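Local structure of L-lysine 6-oxidase (Marinomonas mediterranea, 3WEU) at residues A[382-387]-A[397-402]. The protein oxidises the side-chain amine of L-lysine with a cysteine tryptophylquinone cofactor, releasing the hydrogen peroxide that makes it antibacterial. Residues are numbered along the deposited sequence; the frame is centred on the assembly and turned at random.
Sequences GSNSVS and NVVEKF
Gly-382 N donates to Lys-401 O (2.8 Å), at the end of strand 381-382, beside strand 400-402. Next comes a classic beta bulge: Ser-383 and Asn-384 both face Glu-400. Ser-383 N bonds Glu-400 OE2 at 2.7 Å, coming from above the carboxylate plane. The Glu-400 chain reaches it with CG anti to its own N (chi1 -172°). Ser-383 OG bonds Met-447 N. Asn-384 N donates to Glu-400 O (2.8 Å) and Glu-400 N to Asn-384 O (3.0 Å). The Asn-384 amide works on both segments. Its ND2 donates to Val-398 O (2.8 Å), which lies in the amide plane, and to Ser-387 OG. Its OD1 closes an Asx turn and an Asx motif by accepting from Val-386 N and Ser-387 N, the latter on a lone pair. Ser-385 CB rests against Lys-401 O, while its OG bonds Ser-381 OG. Ser-387 OG takes a second amide proton from Asn-397 ND2 (2.9 Å) and also bonds Glu-101. The contact lies within the L-lysine epsilon oxidase C-terminal family region, beside strand 518-522. Four bonds fix the rotation of the Asn-384 amide: three shape the buried turn and one ties it to residues 397-402. Backbone, carboxylate and Asn-397 bonds complete the grip.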
# COMPACT_ATOMS: atom_id res chain seq x y z
N GLY A 382 0.43 -14.67 28.92
CA GLY A 382 1.61 -15.46 29.00
C GLY A 382 2.50 -15.30 27.77
O GLY A 382 2.31 -14.36 27.00
N SER A 383 3.51 -16.16 27.66
CA SER A 383 4.53 -16.01 26.66
C SER A 383 4.11 -16.53 25.26
O SER A 383 4.87 -16.41 24.34
CB SER A 383 5.88 -16.55 27.14
OG SER A 383 6.46 -15.75 28.18
N ASN A 384 2.94 -17.16 25.14
CA ASN A 384 2.32 -17.30 23.84
C ASN A 384 0.83 -17.39 23.80
O ASN A 384 0.23 -18.49 23.81
CB ASN A 384 2.91 -18.45 23.00
CG ASN A 384 2.25 -18.52 21.66
OD1 ASN A 384 1.80 -17.50 21.16
ND2 ASN A 384 2.26 -19.68 21.03
N SER A 385 0.21 -16.22 23.72
CA SER A 385 -1.20 -16.06 23.52
C SER A 385 -1.54 -15.70 22.05
O SER A 385 -2.65 -15.29 21.78
CB SER A 385 -1.70 -14.91 24.41
OG SER A 385 -0.86 -13.73 24.21
N VAL A 386 -0.55 -15.78 21.18
CA VAL A 386 -0.59 -15.25 19.83
C VAL A 386 -0.79 -16.32 18.77
O VAL A 386 -1.64 -16.18 17.85
CB VAL A 386 0.74 -14.50 19.55
CG1 VAL A 386 0.76 -13.94 18.15
CG2 VAL A 386 0.83 -13.29 20.52
N SER A 387 -0.05 -17.42 18.87
CA SER A 387 -0.16 -18.49 17.80
C SER A 387 -0.68 -19.82 18.36
O SER A 387 -0.41 -20.18 19.49
CB SER A 387 1.21 -18.66 17.12
OG SER A 387 2.21 -19.00 18.09
N ASN A 397 3.03 -26.57 18.09
CA ASN A 397 3.56 -25.26 18.49
C ASN A 397 3.23 -25.02 19.97
O ASN A 397 2.08 -25.28 20.41
CB ASN A 397 2.92 -24.23 17.62
CG ASN A 397 3.48 -22.84 17.85
OD1 ASN A 397 4.71 -22.65 18.06
ND2 ASN A 397 2.56 -21.87 17.92
N VAL A 398 4.20 -24.55 20.73
CA VAL A 398 4.00 -24.37 22.18
C VAL A 398 3.13 -23.14 22.42
O VAL A 398 3.42 -22.04 21.87
CB VAL A 398 5.33 -24.20 22.88
CG1 VAL A 398 5.20 -23.90 24.38
CG2 VAL A 398 6.16 -25.50 22.72
N VAL A 399 2.13 -23.35 23.26
CA VAL A 399 1.16 -22.31 23.66
C VAL A 399 1.38 -22.01 25.14
O VAL A 399 1.64 -22.89 25.95
CB VAL A 399 -0.26 -22.84 23.46
CG1 VAL A 399 -1.35 -21.98 24.07
CG2 VAL A 399 -0.50 -23.03 21.98
N GLU A 400 1.28 -20.73 25.52
CA GLU A 400 1.28 -20.38 26.93
C GLU A 400 0.45 -19.11 27.07
O GLU A 400 0.92 -18.02 26.86
CB GLU A 400 2.69 -20.21 27.47
CG GLU A 400 2.68 -20.04 28.95
CD GLU A 400 3.91 -19.34 29.46
OE1 GLU A 400 4.89 -20.09 29.80
OE2 GLU A 400 3.94 -18.05 29.52
N LYS A 401 -0.81 -19.28 27.35
CA LYS A 401 -1.80 -18.21 27.12
C LYS A 401 -1.74 -17.13 28.19
O LYS A 401 -1.82 -15.89 27.87
CB LYS A 401 -3.17 -18.78 27.12
CG LYS A 401 -3.50 -19.62 25.91
CD LYS A 401 -4.97 -20.04 25.94
CE LYS A 401 -5.32 -20.71 24.60
NZ LYS A 401 -6.79 -20.94 24.55
N PHE A 402 -1.64 -17.57 29.46
CA PHE A 402 -1.74 -16.67 30.64
C PHE A 402 -0.58 -16.78 31.58
O PHE A 402 0.13 -17.81 31.63
CB PHE A 402 -3.07 -16.91 31.40
CG PHE A 402 -4.29 -16.81 30.50
CD1 PHE A 402 -4.72 -15.56 30.04
CD2 PHE A 402 -5.02 -17.92 30.16
CE1 PHE A 402 -5.79 -15.42 29.22
CE2 PHE A 402 -6.12 -17.79 29.34
CZ PHE A 402 -6.52 -16.55 28.87
O HOH W 1 5.75 -16.81 30.51